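Local coordinates for coatomer subunit delta (Saccharomyces cerevisiae, PDB 5FJZ), which is a subunit of the vesicle-coat complex coatomer, which is probably required for retrograde Golgi-to-ER transport of dilysine-tagged proteins, and binds tryptophan-based motifs of Dsl1 through this mu-homology domain, at residues E172-C176 / G203-F207; C176-E180 / I192-K196; A240-V244 / P255-I259; N55-D60 / K86-L90. All coordinates share one frame; numbering follows the deposited sequence. Where two conformers were deposited one is given.

Contact 1. Residues E172-C176 / G203-F207; sequences ESSTC and GALAF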
# COMPACT_ATOMS: atom_id res chain seq x y z
N GLU A 172 20.62 -3.45 -36.21
CA GLU A 172 20.68 -2.55 -37.39
C GLU A 172 19.79 -1.33 -37.23
O GLU A 172 19.93 -0.36 -37.94
CB GLU A 172 20.24 -3.30 -38.65
CG GLU A 172 18.79 -3.86 -38.56
CD GLU A 172 18.71 -5.32 -38.16
OE1 GLU A 172 19.22 -5.58 -37.04
OE2 GLU A 172 18.18 -6.21 -38.91
N SER A 173 18.79 -1.43 -36.35
CA SER A 173 17.89 -0.32 -36.11
C SER A 173 17.93 0.18 -34.66
O SER A 173 16.97 0.73 -34.20
CB SER A 173 16.47 -0.71 -36.44
OG SER A 173 16.35 -1.23 -37.69
N SER A 174 19.01 -0.12 -33.94
CA SER A 174 19.23 0.35 -32.61
C SER A 174 20.44 1.24 -32.54
O SER A 174 21.46 1.03 -33.25
CB SER A 174 19.38 -0.85 -31.62
OG SER A 174 18.33 -1.77 -31.72
N THR A 175 20.40 2.18 -31.62
CA THR A 175 21.52 3.03 -31.39
C THR A 175 22.70 2.30 -30.69
O THR A 175 23.85 2.53 -31.05
CB THR A 175 21.08 4.22 -30.57
OG1 THR A 175 20.02 4.87 -31.24
CG2 THR A 175 22.24 5.21 -30.32
N CYS A 176 22.44 1.53 -29.66
CA CYS A 176 23.51 0.93 -28.81
C CYS A 176 23.56 -0.57 -29.23
O CYS A 176 22.72 -1.34 -28.79
CB CYS A 176 23.15 1.22 -27.34
SG CYS A 176 23.65 0.08 -26.02
N GLY A 203 17.78 8.55 -30.15
CA GLY A 203 18.19 7.20 -30.52
C GLY A 203 17.02 6.28 -30.53
O GLY A 203 15.87 6.69 -30.37
N ALA A 204 17.31 4.99 -30.65
CA ALA A 204 16.26 4.00 -30.81
C ALA A 204 16.70 2.67 -30.32
O ALA A 204 17.92 2.28 -30.43
CB ALA A 204 15.89 3.88 -32.29
N LEU A 205 15.73 1.93 -29.85
CA LEU A 205 15.93 0.49 -29.55
C LEU A 205 14.94 -0.32 -30.36
O LEU A 205 13.72 -0.14 -30.25
CB LEU A 205 15.69 0.25 -28.04
CG LEU A 205 15.66 -1.19 -27.56
CD1 LEU A 205 16.99 -1.87 -27.76
CD2 LEU A 205 15.32 -1.33 -26.04
N ALA A 206 15.44 -1.38 -31.00
CA ALA A 206 14.64 -2.18 -31.83
C ALA A 206 14.81 -3.65 -31.56
O ALA A 206 15.94 -4.13 -31.39
CB ALA A 206 14.98 -1.84 -33.34
N PHE A 207 13.72 -4.37 -31.50
CA PHE A 207 13.74 -5.81 -31.20
C PHE A 207 12.51 -6.47 -31.67
O PHE A 207 11.51 -5.80 -31.97
CB PHE A 207 13.97 -6.02 -29.67
CG PHE A 207 12.98 -5.33 -28.85
CD1 PHE A 207 13.06 -3.94 -28.63
CD2 PHE A 207 11.89 -5.96 -28.43
CE1 PHE A 207 12.07 -3.28 -27.89
CE2 PHE A 207 10.90 -5.30 -27.72
CZ PHE A 207 11.00 -3.95 -27.43

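Contact 2. Residues C176-E180 / I192-K196; sequences CSDAE and IKISK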
# COMPACT_ATOMS: atom_id res chain seq x y z
N CYS A 176 22.44 1.53 -29.66
CA CYS A 176 23.51 0.93 -28.81
C CYS A 176 23.56 -0.57 -29.23
O CYS A 176 22.72 -1.34 -28.79
CB CYS A 176 23.15 1.22 -27.34
SG CYS A 176 23.65 0.08 -26.02
N SER A 177 24.41 -1.00 -30.20
CA SER A 177 24.55 -2.46 -30.47
C SER A 177 25.39 -2.71 -29.25
O SER A 177 26.49 -2.13 -29.15
CB SER A 177 25.34 -2.98 -31.72
OG SER A 177 25.50 -2.06 -32.79
N ASP A 178 24.89 -3.57 -28.37
CA ASP A 178 25.16 -3.49 -26.93
C ASP A 178 23.93 -3.79 -26.01
O ASP A 178 24.09 -4.24 -24.86
CB ASP A 178 25.62 -2.12 -26.55
CG ASP A 178 26.42 -2.13 -25.28
OD1 ASP A 178 26.88 -3.21 -24.87
OD2 ASP A 178 26.61 -1.02 -24.76
N ALA A 179 22.72 -3.51 -26.52
CA ALA A 179 21.45 -3.69 -25.77
C ALA A 179 21.36 -5.14 -25.41
O ALA A 179 21.79 -5.96 -26.21
CB ALA A 179 20.26 -3.36 -26.68
N GLU A 180 20.78 -5.46 -24.26
CA GLU A 180 20.68 -6.85 -23.86
C GLU A 180 19.52 -7.04 -22.89
O GLU A 180 19.23 -6.16 -22.13
CB GLU A 180 22.00 -7.33 -23.20
CG GLU A 180 22.28 -6.69 -21.87
CD GLU A 180 23.70 -6.89 -21.33
OE1 GLU A 180 24.36 -7.86 -21.71
OE2 GLU A 180 24.14 -6.07 -20.48
N ILE A 192 14.94 -5.02 -21.14
CA ILE A 192 16.10 -4.79 -22.04
C ILE A 192 16.81 -3.57 -21.60
O ILE A 192 16.22 -2.49 -21.46
CB ILE A 192 15.69 -4.61 -23.56
CG1 ILE A 192 14.93 -5.83 -24.02
CG2 ILE A 192 16.99 -4.34 -24.35
CD1 ILE A 192 14.13 -5.63 -25.33
N LYS A 193 18.11 -3.68 -21.41
CA LYS A 193 18.89 -2.59 -20.98
C LYS A 193 19.70 -2.04 -22.07
O LYS A 193 20.34 -2.79 -22.80
CB LYS A 193 19.85 -3.05 -19.91
CG LYS A 193 20.84 -2.04 -19.37
CD LYS A 193 21.31 -2.37 -17.93
CE LYS A 193 22.72 -2.86 -17.88
NZ LYS A 193 22.99 -4.06 -18.69
N ILE A 194 19.81 -0.73 -22.09
CA ILE A 194 20.73 -0.04 -22.95
C ILE A 194 21.82 0.60 -22.10
O ILE A 194 21.55 1.17 -21.03
CB ILE A 194 19.96 0.97 -23.84
CG1 ILE A 194 19.83 0.33 -25.21
CG2 ILE A 194 20.64 2.30 -24.04
CD1 ILE A 194 18.64 0.89 -25.94
N SER A 195 23.05 0.51 -22.56
CA SER A 195 24.20 0.99 -21.78
C SER A 195 24.23 2.47 -21.52
O SER A 195 24.50 2.89 -20.39
CB SER A 195 25.51 0.57 -22.48
OG SER A 195 26.40 0.10 -21.51
N LYS A 196 23.91 3.27 -22.54
CA LYS A 196 23.92 4.71 -22.44
C LYS A 196 22.90 5.38 -23.35
O LYS A 196 22.68 4.93 -24.49
CB LYS A 196 25.28 5.29 -22.93
CG LYS A 196 26.49 4.91 -22.07
CD LYS A 196 27.77 5.36 -22.77
CE LYS A 196 28.97 4.50 -22.39
NZ LYS A 196 29.46 4.80 -21.01
O HOH W 1 23.22 -3.00 -21.96

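Contact 3. Residues A240-V244 / P255-I259; sequences AIQSV and PYDVI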
# COMPACT_ATOMS: atom_id res chain seq x y z
N ALA A 240 19.28 23.85 -5.69
CA ALA A 240 20.70 23.84 -5.34
C ALA A 240 20.90 24.68 -4.05
O ALA A 240 20.04 25.41 -3.64
CB ALA A 240 21.50 24.45 -6.49
N ILE A 241 22.07 24.52 -3.44
CA ILE A 241 22.42 25.13 -2.20
C ILE A 241 23.50 26.19 -2.48
O ILE A 241 24.45 25.96 -3.23
CB ILE A 241 23.04 24.09 -1.26
CG1 ILE A 241 22.04 22.96 -1.01
CG2 ILE A 241 23.48 24.73 0.07
CD1 ILE A 241 20.72 23.38 -0.42
N GLN A 242 23.33 27.32 -1.82
CA GLN A 242 24.32 28.43 -1.91
C GLN A 242 25.35 28.35 -0.82
O GLN A 242 26.55 28.48 -1.04
CB GLN A 242 23.51 29.66 -1.66
CG GLN A 242 24.28 30.90 -1.51
CD GLN A 242 23.61 31.82 -2.49
OE1 GLN A 242 22.84 32.70 -2.12
NE2 GLN A 242 23.80 31.52 -3.83
N SER A 243 24.88 28.13 0.40
CA SER A 243 25.81 27.93 1.48
C SER A 243 25.08 27.27 2.64
O SER A 243 23.82 27.19 2.70
CB SER A 243 26.41 29.24 1.99
OG SER A 243 25.34 30.09 2.41
N VAL A 244 25.89 26.84 3.58
CA VAL A 244 25.41 26.43 4.88
C VAL A 244 26.17 27.29 5.95
O VAL A 244 27.38 27.47 5.87
CB VAL A 244 25.70 24.94 5.09
CG1 VAL A 244 25.22 24.53 6.50
CG2 VAL A 244 24.99 24.06 4.07
N PRO A 255 31.29 23.53 6.56
CA PRO A 255 31.62 22.62 5.48
C PRO A 255 30.40 21.69 5.20
O PRO A 255 29.66 21.34 6.11
CB PRO A 255 32.70 21.75 6.06
CG PRO A 255 32.44 21.77 7.58
CD PRO A 255 32.04 23.21 7.79
N TYR A 256 30.24 21.30 3.96
CA TYR A 256 29.09 20.43 3.59
C TYR A 256 29.31 19.86 2.19
O TYR A 256 30.21 20.28 1.47
CB TYR A 256 27.79 21.17 3.66
CG TYR A 256 27.67 22.27 2.62
CD1 TYR A 256 28.22 23.53 2.85
CD2 TYR A 256 26.99 22.05 1.42
CE1 TYR A 256 28.12 24.55 1.92
CE2 TYR A 256 26.89 23.05 0.47
CZ TYR A 256 27.43 24.30 0.74
OH TYR A 256 27.33 25.26 -0.18
N ASP A 257 28.52 18.85 1.84
CA ASP A 257 28.49 18.29 0.50
C ASP A 257 27.05 18.15 0.05
O ASP A 257 26.12 18.15 0.90
CB ASP A 257 29.12 16.91 0.57
CG ASP A 257 30.46 16.80 -0.12
OD1 ASP A 257 31.35 17.57 0.25
OD2 ASP A 257 30.66 15.93 -1.01
N VAL A 258 26.85 17.97 -1.25
CA VAL A 258 25.53 17.90 -1.86
C VAL A 258 25.57 16.76 -2.87
O VAL A 258 26.55 16.64 -3.64
CB VAL A 258 25.20 19.18 -2.57
CG1 VAL A 258 23.86 19.12 -3.32
CG2 VAL A 258 25.17 20.38 -1.60
N ILE A 259 24.52 15.93 -2.82
CA ILE A 259 24.21 14.97 -3.84
C ILE A 259 22.91 15.37 -4.52
O ILE A 259 21.91 15.62 -3.81
CB ILE A 259 24.08 13.59 -3.24
CG1 ILE A 259 25.41 13.14 -2.73
CG2 ILE A 259 23.47 12.59 -4.27
CD1 ILE A 259 25.37 11.89 -1.90
O HOH W 2 26.79 24.95 -2.66

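Contact 4. Residues N55-D60 / K86-L90; sequences NLKLAD and KLISL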
# COMPACT_ATOMS: atom_id res chain seq x y z
N ASN A 55 21.91 26.38 9.41
CA ASN A 55 20.85 26.76 8.53
C ASN A 55 21.33 26.67 7.10
O ASN A 55 22.52 26.82 6.81
CB ASN A 55 20.37 28.21 8.73
CG ASN A 55 19.57 28.45 10.01
OD1 ASN A 55 19.22 27.53 10.81
ND2 ASN A 55 19.31 29.70 10.23
N LEU A 56 20.42 26.35 6.18
CA LEU A 56 20.81 26.10 4.77
C LEU A 56 20.31 27.27 3.98
O LEU A 56 19.20 27.66 4.19
CB LEU A 56 20.06 24.86 4.22
CG LEU A 56 20.54 23.44 4.50
CD1 LEU A 56 21.26 23.21 5.81
CD2 LEU A 56 19.42 22.44 4.27
N LYS A 57 21.15 27.83 3.11
CA LYS A 57 20.70 28.90 2.22
C LYS A 57 20.55 28.31 0.85
O LYS A 57 21.50 27.78 0.31
CB LYS A 57 21.69 30.07 2.14
CG LYS A 57 21.51 31.12 3.22
CD LYS A 57 22.53 32.26 3.05
CE LYS A 57 22.65 33.12 4.31
NZ LYS A 57 23.96 33.84 4.29
N LEU A 58 19.35 28.38 0.30
CA LEU A 58 19.16 27.86 -1.05
C LEU A 58 19.75 28.83 -2.05
O LEU A 58 19.80 30.02 -1.78
CB LEU A 58 17.69 27.69 -1.31
CG LEU A 58 16.87 26.81 -0.31
CD1 LEU A 58 15.46 26.63 -0.70
CD2 LEU A 58 17.48 25.44 -0.14
N ALA A 59 20.09 28.32 -3.24
CA ALA A 59 20.68 29.15 -4.33
C ALA A 59 19.76 30.31 -4.72
O ALA A 59 18.51 30.25 -4.67
CB ALA A 59 20.96 28.35 -5.57
N ASP A 60 20.40 31.44 -4.98
CA ASP A 60 19.67 32.68 -5.24
C ASP A 60 18.82 32.51 -6.50
O ASP A 60 17.79 33.21 -6.68
CB ASP A 60 20.69 33.79 -5.42
CG ASP A 60 21.25 34.31 -4.10
OD1 ASP A 60 20.43 34.48 -3.15
OD2 ASP A 60 22.48 34.61 -4.03
N LYS A 86 14.87 32.34 1.65
CA LYS A 86 15.35 31.07 1.05
C LYS A 86 16.21 30.30 1.99
O LYS A 86 17.22 29.73 1.59
CB LYS A 86 16.05 31.38 -0.29
CG LYS A 86 15.22 32.26 -1.21
CD LYS A 86 15.84 32.47 -2.61
CE LYS A 86 15.14 33.63 -3.35
NZ LYS A 86 15.55 33.68 -4.80
N LEU A 87 15.84 30.40 3.25
CA LEU A 87 16.61 29.86 4.40
C LEU A 87 15.87 28.69 4.97
O LEU A 87 14.66 28.71 5.04
CB LEU A 87 16.75 30.96 5.43
CG LEU A 87 17.86 30.71 6.44
CD1 LEU A 87 19.24 30.77 5.76
CD2 LEU A 87 17.70 31.77 7.53
N ILE A 88 16.58 27.59 5.17
CA ILE A 88 16.02 26.44 5.86
C ILE A 88 16.56 26.54 7.29
O ILE A 88 17.76 26.40 7.48
CB ILE A 88 16.48 25.12 5.20
CG1 ILE A 88 15.93 24.97 3.77
CG2 ILE A 88 16.06 23.91 6.00
CD1 ILE A 88 14.42 25.03 3.65
N SER A 89 15.64 26.63 8.24
CA SER A 89 15.93 26.91 9.66
C SER A 89 14.80 26.32 10.47
O SER A 89 13.67 26.22 9.98
CB SER A 89 16.01 28.42 9.90
OG SER A 89 14.71 29.02 9.82
N LEU A 90 15.07 25.95 11.73
CA LEU A 90 14.02 25.40 12.61
C LEU A 90 13.00 26.44 13.07
O LEU A 90 13.34 27.59 13.28
CB LEU A 90 14.66 24.70 13.81
CG LEU A 90 15.43 23.44 13.41
CD1 LEU A 90 16.29 22.97 14.55
CD2 LEU A 90 14.48 22.34 12.99

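Contact 1. Residues E172-C176 / G203-F207
The hydroxyl of Ser-174 and the backbone of Ala-206 meet where the loop 172-176 runs along the strand 203-207. Ser-174 OG accepts the Ala-206 N-H at 3.0 Å with an angle of 148° at the hydrogen, and the same oxygen is hydrogen-bonded to the carbonyl of Asn-170, so it is gripped from two residues. OG reaches this place because it stands anti to its own carbonyl carbon (chi1 -51°), beside the Ser-174 nitrogen. One residue on, main chain takes over: Thr-175 N gives a straight bond (2.8 Å, 166°) to Ala-204 O, arriving in the carbonyl plane. Thr-175 OG1 returns the favour by accepting Ala-204 N at 2.8 Å, and it lies only 3.0 Å from Gly-203 CA, an approach made possible by the missing side chain. The strand belongs to an antiparallel sheet of the mu-homology domain in which 137-146 flanks it on one edge and the short strand 168-169 on the other; the loop prolongs that second edge with a mixture of side-chain and backbone bonds instead of a regular ladder. With an alanine at Ser-174, the Ala-206 N-H would probably lose this side-chain acceptor and the Asn-170 carbonyl a donor. Apolar contact is slight, the nearest being Ser-173 CB against Ala-206 CB at 3.6 Å, while a CA-H...O contact joins Ser-174 CA to Ala-204 O at 3.2 Å.

Contact 2. Residues C176-E180 / I192-K196
Ala-179 CB sits between two isoleucines of the facing strand, 4.1 Å from Ile-192 CG2 and 4.0 Å from Ile-194 CG1, and Leu-205 of strand 202-210 also packs on all three residues. This small apolar centre lies where strand 180-182, at the end of the large mixed sheet, forms a beta hairpin with strand 190-194. Cys-176 adds its sulfur to the same patch: SG is anti to the backbone N (chi1 150°), which carries it across to the strand, within 3.9 Å of Ile-194 CG1. These Ile-194 contacts refer to one of two modelled conformers. The sulfur has a polar duty too, accepting Ser-195 N at 3.5 Å with an angle of 156° at the hydrogen, at the corner where the chain leaves the strand. Between Cys-176 and Ala-179 the loop folds into a beta turn, closed by a bond from Ala-179 N to Cys-176 O, and only beyond it does regular pairing begin. Glu-180 and Lys-193 are an antiparallel hydrogen-bonded pair: Lys-193 N to Glu-180 O is the shorter bond at 2.8 Å, Glu-180 N to Lys-193 O the longer at 3.1 Å. Further out, a water donates to the carbonyls of Asp-178 and Lys-193. The Glu-180 and Lys-193 side chains run side by side in the same direction, the lysine bending at its third and fourth torsions until NZ makes a salt bridge with Glu-180 OE2 at 2.9 Å.

Contact 3. Residues A240-V244 / P255-I259
The ring of Tyr-256 takes a methyl group of Val-244 on one face: CG2 stands 3.6 Å from the ring centroid and 17° off the normal, a CH-pi contact. At the ring's edge, in its plane, lie Val-258 CG2 and a water. Ile-241 comes in obliquely, sliding past the tyrosine in the opposite sense, with CG2 3.8 Å from Tyr-256 CE2; its other branch leads on to Val-258, CG1 to CG2 at 4.1 Å. The ring points across the gap because Tyr-256 CG sits between its backbone N and carbonyl carbon (chi1 67°). Tyr-256 OH donates to the water at 2.6 Å, and the water donates in turn to Ile-241 O at 2.6 Å, a one-water bridge to the opposing backbone. A leucine in place of Tyr-256 would probably leave this water without its hydroxyl donor and Val-244 CG2 without an aromatic face to rest on. The CA atoms of Val-244 and Tyr-256 are 7.2 Å apart, too far for a beta ladder, so side chains and a water fill the gap. Lys-231 makes a cation-pi contact with the tyrosine, and Ile-15 and Ile-17 of strand 15-27 pack here too. On one side strand 241-246, with a classic beta bulge at Gln-242 and Ser-243 opposite Lys-57, pairs with strand 54-58; on the other, strand 257-269 lies beside strand 15-27 in the large mixed sheet.

Contact 4. Residues N55-D60 / K86-L90
Lys-86, Ile-88 and Asn-55 bury the most surface in this contact: Lys-86 lies along Leu-58 to Asp-60, Ile-88 on Leu-56, and Asn-55 against Ser-89, its CG 3.6 Å from Ser-89 CB. Lys-86 is the first residue past helix 79-85 to leave helical torsions; its positive phi (65°) turns the chain into the pairing. Its carbonyl takes the N-H of Leu-58 in a straight bond (2.8 Å, 172°), while the side chain, extended beyond CG, runs alongside Ala-59 to the far end of the segment 55-60. There NZ donates to Asp-60 O at 3.0 Å, from above the carbonyl plane rather than on a lone pair, and also to the carbonyl of Ile-62, so two backbone oxygens hold the ammonium group. Ile-88 pairs with Leu-56 through two backbone bonds: its N-H goes to Leu-56 O at 2.8 Å, and its carbonyl accepts Leu-56 N at 3.0 Å. Their side chains share one face of the sheet, with Leu-56 CB 3.7 Å from Ile-88 CB. Leu-58 CD2 adds a contact at 4.2 Å to Ile-88 CG1, and Phe-82 of helix 79-85 packs on both. On the other face Lys-57 CG is pressed to 3.4 Å from Leu-87 CD1. Opposed directions, 177° apart, and alternating pair types make this an antiparallel ladder, with strand 87-88 at one edge of a three-stranded sheet; both segments lie in the region that interacts with Dsl1, and Leu-90 packs against an aromatic side chain of the bound peptide.

How the contacts relate
The four contacts form two clusters at opposite ends of the elongated mu-homology domain. Contact 4 closes first along the chain, contacts 1 and 2 follow from a shared loop around Cys-176, and contact 3 comes last. Contacts 3 and 4, with centres about 10 Å apart, meet through the neighbouring strands 54-58 and 241-246. Contacts 1 and 2, centres about 9 Å apart, join through Leu-205 packing on Ala-179, Ile-192 and Ile-194, and Phe-207 on Ile-192. Centres of contacts in different clusters are about 35 to 45 Å apart, yet contacts 2 and 3 both reach the large mixed sheet, which runs between the two ends; the bound peptide packs on Leu-90 of contact 4.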